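Local structure of SusD homolog (Bacteroides thetaiotaomicron VPI-5482, 3IHV) at residues A[204-209]-A[220-225]; A[408-413]-A[446-451]; A[418-423]-A[442-447]. The protein probably binds a glycan at the outer membrane of its gut bacterium, as a lipoprotein of the SusD family would in nutrient uptake. One frame throughout, in Å; residues are numbered along the deposited sequence.

Contact 1 comes first along the chain: it closes the short connection between helices 195-210 and 219-232, which turn back on one another as a hairpin. Much later, helix 397-412 begins a run of three consecutive helices. Contact 2 bridges the C-terminal end of this helix to the start of helix 448-463, and contact 3 is nested within the loop so closed, tying helix 417-430 to the loop that leads into helix 448-463. L446 and D447 belong to both. Helix 397-412 also links the two regions, since W220 packs on E410 and A224 on W411, joining contacts 1 and 2. Contacts 1 and 3 do not touch.

Contact 1: A[204-209]-A[220-225]; sequences KVYATW and WEAAAK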
loop_
_atom_site.group_PDB
_atom_site.type_symbol
_atom_site.label_atom_id
_atom_site.label_comp_id
_atom_site.label_asym_id
_atom_site.label_seq_id
_atom_site.Cartn_x
_atom_site.Cartn_y
_atom_site.Cartn_z
ATOM N N LYS A 204 -7.973 7.419 6.299
ATOM C CA LYS A 204 -8.167 6.588 5.093
ATOM C C LYS A 204 -9.360 5.631 5.227
ATOM O O LYS A 204 -10.082 5.400 4.286
ATOM C CB LYS A 204 -6.902 5.863 4.681
ATOM C CG LYS A 204 -7.037 4.992 3.411
ATOM C CD LYS A 204 -5.707 4.428 2.947
ATOM C CE LYS A 204 -4.913 5.474 2.196
ATOM N NZ LYS A 204 -3.729 4.917 1.515
ATOM N N VAL A 205 -9.528 5.078 6.416
ATOM C CA VAL A 205 -10.685 4.215 6.719
ATOM C C VAL A 205 -11.961 4.969 6.561
ATOM O O VAL A 205 -12.878 4.501 5.892
ATOM C CB VAL A 205 -10.536 3.642 8.160
ATOM C CG1 VAL A 205 -11.869 3.042 8.703
ATOM C CG2 VAL A 205 -9.352 2.661 8.227
ATOM N N TYR A 206 -12.054 6.166 7.153
ATOM C CA TYR A 206 -13.262 6.947 6.984
ATOM C C TYR A 206 -13.520 7.337 5.538
ATOM O O TYR A 206 -14.671 7.291 5.092
ATOM C CB TYR A 206 -13.242 8.230 7.814
ATOM C CG TYR A 206 -13.417 8.062 9.318
ATOM C CD1 TYR A 206 -14.484 7.324 9.837
ATOM C CD2 TYR A 206 -12.664 8.801 10.195
ATOM C CE1 TYR A 206 -14.667 7.194 11.228
ATOM C CE2 TYR A 206 -12.865 8.731 11.573
ATOM C CZ TYR A 206 -13.890 7.955 12.083
ATOM O OH TYR A 206 -14.084 7.865 13.447
ATOM N N ALA A 207 -12.476 7.744 4.818
ATOM C CA ALA A 207 -12.655 8.122 3.400
ATOM C C ALA A 207 -13.203 6.934 2.581
ATOM O O ALA A 207 -14.066 7.110 1.725
ATOM C CB ALA A 207 -11.305 8.618 2.802
ATOM N N THR A 208 -12.708 5.736 2.860
ATOM C CA THR A 208 -13.105 4.530 2.102
ATOM C C THR A 208 -14.561 4.169 2.466
ATOM O O THR A 208 -15.379 3.862 1.594
ATOM C CB THR A 208 -12.129 3.364 2.327
ATOM O OG1 THR A 208 -10.761 3.789 2.075
ATOM C CG2 THR A 208 -12.517 2.141 1.448
ATOM N N TRP A 209 -14.885 4.244 3.761
ATOM C CA TRP A 209 -16.224 4.005 4.281
ATOM C C TRP A 209 -17.242 4.921 3.622
ATOM O O TRP A 209 -18.391 4.503 3.355
ATOM C CB TRP A 209 -16.183 4.219 5.789
ATOM C CG TRP A 209 -17.299 3.745 6.612
ATOM C CD1 TRP A 209 -18.571 3.369 6.237
ATOM C CD2 TRP A 209 -17.278 3.710 8.029
ATOM N NE1 TRP A 209 -19.307 3.015 7.351
ATOM C CE2 TRP A 209 -18.535 3.240 8.462
ATOM C CE3 TRP A 209 -16.300 4.014 8.980
ATOM C CZ2 TRP A 209 -18.839 3.067 9.819
ATOM C CZ3 TRP A 209 -16.609 3.829 10.332
ATOM C CH2 TRP A 209 -17.858 3.362 10.724
ATOM N N TRP A 220 -17.170 11.439 5.274
ATOM C CA TRP A 220 -16.240 12.406 4.705
ATOM C C TRP A 220 -15.863 13.442 5.763
ATOM O O TRP A 220 -14.686 13.817 5.928
ATOM C CB TRP A 220 -16.833 13.092 3.492
ATOM C CG TRP A 220 -16.975 12.236 2.242
ATOM C CD1 TRP A 220 -18.133 11.926 1.609
ATOM C CD2 TRP A 220 -15.935 11.658 1.469
ATOM N NE1 TRP A 220 -17.884 11.189 0.503
ATOM C CE2 TRP A 220 -16.536 10.994 0.397
ATOM C CE3 TRP A 220 -14.559 11.614 1.590
ATOM C CZ2 TRP A 220 -15.815 10.322 -0.556
ATOM C CZ3 TRP A 220 -13.831 10.912 0.644
ATOM C CH2 TRP A 220 -14.455 10.275 -0.412
ATOM N N GLU A 221 -16.862 13.920 6.474
ATOM C CA GLU A 221 -16.629 14.839 7.564
ATOM C C GLU A 221 -15.723 14.206 8.621
ATOM O O GLU A 221 -14.837 14.859 9.126
ATOM C CB GLU A 221 -17.961 15.249 8.187
ATOM C CG GLU A 221 -17.816 16.073 9.449
ATOM C CD GLU A 221 -19.126 16.509 10.016
ATOM O OE1 GLU A 221 -20.194 16.192 9.434
ATOM O OE2 GLU A 221 -19.066 17.193 11.048
ATOM N N ALA A 222 -15.922 12.914 8.918
ATOM C CA ALA A 222 -15.090 12.234 9.920
ATOM C C ALA A 222 -13.650 12.149 9.428
ATOM O O ALA A 222 -12.693 12.364 10.186
ATOM C CB ALA A 222 -15.655 10.836 10.248
ATOM N N ALA A 223 -13.469 11.821 8.143
ATOM C CA ALA A 223 -12.119 11.744 7.565
ATOM C C ALA A 223 -11.430 13.121 7.688
ATOM O O ALA A 223 -10.263 13.238 8.101
ATOM C CB ALA A 223 -12.214 11.325 6.077
ATOM N N ALA A 224 -12.145 14.158 7.299
ATOM C CA ALA A 224 -11.598 15.513 7.332
ATOM C C ALA A 224 -11.252 15.948 8.767
ATOM O O ALA A 224 -10.222 16.551 8.981
ATOM C CB ALA A 224 -12.587 16.515 6.703
ATOM N N LYS A 225 -12.148 15.681 9.725
ATOM C CA LYS A 225 -11.888 16.065 11.123
ATOM C C LYS A 225 -10.691 15.319 11.722
ATOM O O LYS A 225 -9.908 15.887 12.492
ATOM C CB LYS A 225 -13.132 15.889 11.960
ATOM C CG LYS A 225 -14.166 16.948 11.598
ATOM C CD LYS A 225 -15.408 16.904 12.459
ATOM C CE LYS A 225 -16.269 18.122 12.170
ATOM N NZ LYS A 225 -17.456 18.146 13.039
#
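W220, in the first turn of helix 219-232, meets A207 across an antiparallel helical hairpin, a pairing consistent with the TPR-like helical architecture of the SusD family. The segments 204-209 and 220-225 run 163° apart in direction, with their axes 7.7 Å from each other. The W220 bond to CB leads away from the first helix, but with CG anti to the carbonyl carbon (chi1 -71°) the indole swings back, and its six-membered end reaches A207: the carbonyl O lies over a ring face, 3.8 Å from CH2. E406 and E410 of helix 397-412 also touch this indole. Next in line, A222 presses its methyl onto the Y206 ring, CB standing over the ring centre, 3.5 Å from the centroid and 6° off the normal, a CH-pi contact. Y206 OH is held by E167 of helix 159-176, which anchors the far end of the ring. The small side chains of A207, A222 and A223 are consistent with the close approach of the axes. A223 sits at the closest backbone approach, its CA 5.0 Å from CA of Y206, and its methyl rests against the backbone N of A207 and the neighbouring CB of Y206, 3.7 Å from A223 CB.

Contact 2: A[408-413]-A[446-451]; sequences LNEWKH and LDETSF
N409 holds CG anti to its backbone N (chi1 -180°), which carries the amide out from the side of the last turn of helix 397-412 toward the first turn of helix 448-463; E448 has the same first torsion (179°) and runs on extended, so its carboxylate reaches back alongside H413. The amide of N409 gives the one direct hydrogen bond between the segments. ND2 donates to O of E448 at 3.1 Å, almost perfectly straight, lying in the carbonyl plane on a lone pair while the acceptor lies in the plane of the amide. N409 also slides past F451 in the opposite direction, with CG 3.6 Å from CD2 of the phenyl ring and the two planes 56° apart. F451 is in turn packed edge-to-face on Y420. An alanine in place of N409 would probably leave the E448 carbonyl without this donor and open a gap beside the F451 ring. H413 is the first residue past the helix, with positive phi; its side chain and that of E448 run side by side, with the carboxylate carbon at the edge of the imidazole, in its plane, and OE1 of E448 comes 3.3 Å from CB of H413. A water joins the backbones as well, donating to H413 O at 3.3 Å and accepting from E448 N. D447 and S450 form a capping box at the start of the second helix: S450 N donates to OD1 of D447 at 2.9 Å, and D447 N to OG of S450. E410 OE1 and E448 OE2 approach to 4.4 Å, and R452 makes a salt bridge with each glutamate. Its positive charge is likely to offset their mutual repulsion, which is consistent with the shared arginine and the N409 bond both holding this junction.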
loop_
_atom_site.group_PDB
_atom_site.type_symbol
_atom_site.label_atom_id
_atom_site.label_comp_id
_atom_site.label_asym_id
_atom_site.label_seq_id
_atom_site.Cartn_x
_atom_site.Cartn_y
_atom_site.Cartn_z
ATOM N N LEU A 408 -12.327 17.111 2.650
ATOM C CA LEU A 408 -12.884 18.449 2.815
ATOM C C LEU A 408 -13.763 18.831 1.627
ATOM O O LEU A 408 -14.858 19.367 1.788
ATOM C CB LEU A 408 -11.774 19.490 2.966
ATOM C CG LEU A 408 -11.075 19.541 4.337
ATOM C CD1 LEU A 408 -9.807 20.385 4.240
ATOM C CD2 LEU A 408 -12.061 20.132 5.344
ATOM N N ASN A 409 -13.273 18.562 0.420
ATOM C CA ASN A 409 -14.010 18.933 -0.796
ATOM C C ASN A 409 -15.297 18.147 -0.879
ATOM O O ASN A 409 -16.321 18.693 -1.261
ATOM C CB ASN A 409 -13.127 18.683 -2.017
ATOM C CG ASN A 409 -13.792 19.044 -3.308
ATOM O OD1 ASN A 409 -14.242 20.170 -3.490
ATOM N ND2 ASN A 409 -13.797 18.104 -4.250
ATOM N N GLU A 410 -15.261 16.875 -0.484
ATOM C CA GLU A 410 -16.469 16.063 -0.525
ATOM C C GLU A 410 -17.485 16.539 0.511
ATOM O O GLU A 410 -18.683 16.715 0.225
ATOM C CB GLU A 410 -16.144 14.592 -0.263
ATOM C CG GLU A 410 -15.272 13.918 -1.283
ATOM C CD GLU A 410 -15.886 13.802 -2.688
ATOM O OE1 GLU A 410 -17.145 13.884 -2.838
ATOM O OE2 GLU A 410 -15.067 13.618 -3.627
ATOM N N TRP A 411 -17.013 16.774 1.735
ATOM C CA TRP A 411 -17.920 17.227 2.804
ATOM C C TRP A 411 -18.529 18.619 2.580
ATOM O O TRP A 411 -19.765 18.811 2.705
ATOM C CB TRP A 411 -17.165 17.144 4.123
ATOM C CG TRP A 411 -17.752 17.786 5.259
ATOM C CD1 TRP A 411 -19.074 17.866 5.588
ATOM C CD2 TRP A 411 -17.031 18.388 6.340
ATOM N NE1 TRP A 411 -19.214 18.539 6.763
ATOM C CE2 TRP A 411 -17.977 18.854 7.257
ATOM C CE3 TRP A 411 -15.670 18.563 6.613
ATOM C CZ2 TRP A 411 -17.619 19.525 8.434
ATOM C CZ3 TRP A 411 -15.300 19.228 7.766
ATOM C CH2 TRP A 411 -16.279 19.687 8.680
ATOM N N LYS A 412 -17.671 19.570 2.219
ATOM C CA LYS A 412 -18.087 20.949 2.007
ATOM C C LYS A 412 -18.598 21.236 0.608
ATOM O O LYS A 412 -19.062 22.344 0.369
ATOM C CB LYS A 412 -16.901 21.878 2.233
ATOM C CG LYS A 412 -16.090 21.665 3.515
ATOM C CD LYS A 412 -16.769 22.138 4.698
ATOM C CE LYS A 412 -15.762 22.290 5.847
ATOM N NZ LYS A 412 -16.449 22.791 7.065
ATOM N N HIS A 413 -18.515 20.262 -0.297
ATOM C CA HIS A 413 -18.935 20.435 -1.688
ATOM C C HIS A 413 -18.190 21.581 -2.360
ATOM O O HIS A 413 -18.776 22.470 -2.938
ATOM C CB HIS A 413 -20.451 20.659 -1.740
ATOM C CG HIS A 413 -21.208 19.560 -1.073
ATOM N ND1 HIS A 413 -21.201 18.267 -1.552
ATOM C CD2 HIS A 413 -21.978 19.550 0.038
ATOM C CE1 HIS A 413 -21.934 17.507 -0.758
ATOM N NE2 HIS A 413 -22.421 18.263 0.209
ATOM N N LEU A 446 -11.248 26.523 -8.703
ATOM C CA LEU A 446 -11.774 25.177 -8.984
ATOM C C LEU A 446 -13.040 24.958 -8.171
ATOM O O LEU A 446 -13.215 25.538 -7.066
ATOM C CB LEU A 446 -10.754 24.110 -8.640
ATOM C CG LEU A 446 -9.435 24.094 -9.397
ATOM C CD1 LEU A 446 -8.475 23.142 -8.747
ATOM C CD2 LEU A 446 -9.634 23.734 -10.868
ATOM N N ASP A 447 -13.952 24.141 -8.700
ATOM C CA ASP A 447 -15.170 23.843 -7.966
ATOM C C ASP A 447 -15.151 22.417 -7.474
ATOM O O ASP A 447 -14.146 21.707 -7.575
ATOM C CB ASP A 447 -16.419 24.154 -8.819
ATOM C CG ASP A 447 -16.577 23.206 -10.030
ATOM O OD1 ASP A 447 -15.721 22.309 -10.285
ATOM O OD2 ASP A 447 -17.576 23.369 -10.753
ATOM N N GLU A 448 -16.252 21.970 -6.910
ATOM C CA GLU A 448 -16.269 20.615 -6.383
ATOM C C GLU A 448 -15.802 19.550 -7.362
ATOM O O GLU A 448 -14.993 18.682 -7.020
ATOM C CB GLU A 448 -17.650 20.274 -5.846
ATOM C CG GLU A 448 -17.739 18.841 -5.293
ATOM C CD GLU A 448 -19.111 18.525 -4.784
ATOM O OE1 GLU A 448 -19.938 19.452 -4.720
ATOM O OE2 GLU A 448 -19.374 17.358 -4.480
ATOM N N THR A 449 -16.297 19.624 -8.584
ATOM C CA THR A 449 -15.952 18.629 -9.591
ATOM C C THR A 449 -14.525 18.696 -10.061
ATOM O O THR A 449 -13.844 17.669 -10.137
ATOM C CB THR A 449 -16.853 18.794 -10.794
ATOM O OG1 THR A 449 -18.198 18.607 -10.348
ATOM C CG2 THR A 449 -16.497 17.755 -11.879
ATOM N N SER A 450 -14.058 19.901 -10.378
ATOM C CA SER A 450 -12.713 20.038 -10.882
ATOM C C SER A 450 -11.663 19.827 -9.799
ATOM O O SER A 450 -10.569 19.330 -10.077
ATOM C CB SER A 450 -12.545 21.371 -11.630
ATOM O OG SER A 450 -12.743 22.501 -10.783
ATOM N N PHE A 451 -11.975 20.200 -8.559
ATOM C CA PHE A 451 -11.021 19.939 -7.466
ATOM C C PHE A 451 -10.932 18.438 -7.210
ATOM O O PHE A 451 -9.835 17.880 -7.005
ATOM C CB PHE A 451 -11.438 20.690 -6.216
ATOM C CG PHE A 451 -10.391 20.688 -5.166
ATOM C CD1 PHE A 451 -9.439 21.695 -5.129
ATOM C CD2 PHE A 451 -10.383 19.696 -4.196
ATOM C CE1 PHE A 451 -8.460 21.709 -4.124
ATOM C CE2 PHE A 451 -9.441 19.700 -3.191
ATOM C CZ PHE A 451 -8.468 20.699 -3.159
HETATM O O HOH W 1 -18.462 23.517 -6.042
#

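Contact 3: A[418-423]-A[442-447]; sequences EAYNAI and LPQGLD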
loop_
_atom_site.group_PDB
_atom_site.type_symbol
_atom_site.label_atom_id
_atom_site.label_comp_id
_atom_site.label_asym_id
_atom_site.label_seq_id
_atom_site.Cartn_x
_atom_site.Cartn_y
_atom_site.Cartn_z
ATOM N N GLU A 418 -8.062 25.223 3.586
ATOM C CA GLU A 418 -7.349 24.091 4.156
ATOM C C GLU A 418 -7.145 22.993 3.126
ATOM O O GLU A 418 -6.071 22.382 3.061
ATOM C CB GLU A 418 -8.055 23.554 5.384
ATOM C CG GLU A 418 -7.912 24.467 6.562
ATOM C CD GLU A 418 -8.718 25.741 6.457
ATOM O OE1 GLU A 418 -9.929 25.715 6.067
ATOM O OE2 GLU A 418 -8.130 26.795 6.794
ATOM N N ALA A 419 -8.154 22.781 2.294
ATOM C CA ALA A 419 -8.046 21.792 1.212
ATOM C C ALA A 419 -6.941 22.201 0.217
ATOM O O ALA A 419 -6.081 21.394 -0.120
ATOM C CB ALA A 419 -9.354 21.620 0.509
ATOM N N TYR A 420 -6.966 23.448 -0.213
ATOM C CA TYR A 420 -5.928 23.950 -1.097
ATOM C C TYR A 420 -4.534 23.887 -0.482
ATOM O O TYR A 420 -3.573 23.506 -1.138
ATOM C CB TYR A 420 -6.241 25.379 -1.519
ATOM C CG TYR A 420 -7.039 25.487 -2.788
ATOM C CD1 TYR A 420 -6.420 25.273 -4.005
ATOM C CD2 TYR A 420 -8.383 25.855 -2.784
ATOM C CE1 TYR A 420 -7.129 25.406 -5.188
ATOM C CE2 TYR A 420 -9.083 26.006 -3.959
ATOM C CZ TYR A 420 -8.448 25.758 -5.151
ATOM O OH TYR A 420 -9.105 25.903 -6.336
ATOM N N ASN A 421 -4.417 24.264 0.789
ATOM C CA ASN A 421 -3.122 24.248 1.449
ATOM C C ASN A 421 -2.539 22.843 1.518
ATOM O O ASN A 421 -1.328 22.666 1.337
ATOM C CB ASN A 421 -3.184 24.885 2.852
ATOM C CG ASN A 421 -3.389 26.397 2.820
ATOM O OD1 ASN A 421 -3.146 27.067 1.811
ATOM N ND2 ASN A 421 -3.841 26.947 3.942
ATOM N N ALA A 422 -3.398 21.852 1.752
ATOM C CA ALA A 422 -2.958 20.459 1.897
ATOM C C ALA A 422 -2.456 19.925 0.567
ATOM O O ALA A 422 -1.317 19.409 0.485
ATOM C CB ALA A 422 -4.094 19.583 2.447
ATOM N N ILE A 423 -3.254 20.094 -0.483
ATOM C CA ILE A 423 -2.841 19.637 -1.835
ATOM C C ILE A 423 -1.623 20.440 -2.374
ATOM O O ILE A 423 -0.688 19.854 -2.931
ATOM C CB ILE A 423 -3.998 19.536 -2.868
ATOM C CG1 ILE A 423 -3.459 18.824 -4.133
ATOM C CG2 ILE A 423 -4.628 20.894 -3.194
ATOM C CD1 ILE A 423 -4.507 18.163 -5.000
ATOM N N LEU A 442 -2.082 24.248 -7.484
ATOM C CA LEU A 442 -3.388 24.131 -8.108
ATOM C C LEU A 442 -3.964 25.518 -8.027
ATOM O O LEU A 442 -3.931 26.128 -6.948
ATOM C CB LEU A 442 -4.386 23.222 -7.382
ATOM C CG LEU A 442 -4.420 21.725 -7.572
ATOM C CD1 LEU A 442 -3.175 21.161 -7.026
ATOM C CD2 LEU A 442 -5.647 21.103 -6.855
ATOM N N PRO A 443 -4.529 26.016 -9.138
ATOM C CA PRO A 443 -5.119 27.320 -9.185
ATOM C C PRO A 443 -6.400 27.436 -8.370
ATOM O O PRO A 443 -7.097 26.469 -8.227
ATOM C CB PRO A 443 -5.474 27.488 -10.662
ATOM C CG PRO A 443 -5.769 26.152 -11.100
ATOM C CD PRO A 443 -4.762 25.274 -10.398
ATOM N N GLN A 444 -6.622 28.620 -7.810
ATOM C CA GLN A 444 -7.878 28.999 -7.196
ATOM C C GLN A 444 -8.916 28.987 -8.300
ATOM O O GLN A 444 -8.572 29.066 -9.497
ATOM C CB GLN A 444 -7.818 30.410 -6.619
ATOM C CG GLN A 444 -6.907 30.554 -5.462
ATOM C CD GLN A 444 -7.348 29.721 -4.271
ATOM O OE1 GLN A 444 -8.423 29.915 -3.740
ATOM N NE2 GLN A 444 -6.501 28.822 -3.848
ATOM N N GLY A 445 -10.187 28.946 -7.905
ATOM C CA GLY A 445 -11.271 28.945 -8.869
ATOM C C GLY A 445 -11.836 27.591 -9.225
ATOM O O GLY A 445 -12.798 27.506 -10.004
ATOM N N LEU A 446 -11.248 26.523 -8.703
ATOM C CA LEU A 446 -11.774 25.177 -8.984
ATOM C C LEU A 446 -13.040 24.958 -8.171
ATOM O O LEU A 446 -13.215 25.538 -7.066
ATOM C CB LEU A 446 -10.754 24.110 -8.640
ATOM C CG LEU A 446 -9.435 24.094 -9.397
ATOM C CD1 LEU A 446 -8.475 23.142 -8.747
ATOM C CD2 LEU A 446 -9.634 23.734 -10.868
ATOM N N ASP A 447 -13.952 24.141 -8.700
ATOM C CA ASP A 447 -15.170 23.843 -7.966
ATOM C C ASP A 447 -15.151 22.417 -7.474
ATOM O O ASP A 447 -14.146 21.707 -7.575
ATOM C CB ASP A 447 -16.419 24.154 -8.819
ATOM C CG ASP A 447 -16.577 23.206 -10.030
ATOM O OD1 ASP A 447 -15.721 22.309 -10.285
ATOM O OD2 ASP A 447 -17.576 23.369 -10.753
#
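Y420 and L442 mark the nearest backbone approach, 7.5 Å between their CA atoms, where the regular helix 417-430 faces an irregular loop that curls around one tyrosine. This is a helix-to-loop contact within the helical SusD fold: residues 442-447 lead into helix 448-463, and G445 takes positive phi (97°), a turn at which a beta carbon would collide with the carbonyl O of Q444. The Y420 ring projects into the concave side of the loop, and its hydroxyl is gripped twice, donating to O of P443 at 2.8 Å, in the carbonyl plane on a lone pair, and accepting a longer bond from N of L446 at 3.3 Å. The loop is thus pinned on both sides of the glycine turn. Deeper in, I423 and L442 cross at about a right angle, CD1 of the isoleucine meeting CD2 of the leucine at 3.7 Å. Further along, L446 lays its CB against the Y420 hydroxyl. F451 of helix 448-463 touches I423 and A419, so the apolar part of this contact continues into the next helix. Q444 bends back at chi2 (-63°), which brings its amide over the Y420 ring; the amide plane is turned 43° from the tyrosine ring, and NE2 sits over the centre of one face, 3.4 Å above the plane of the Y420 ring.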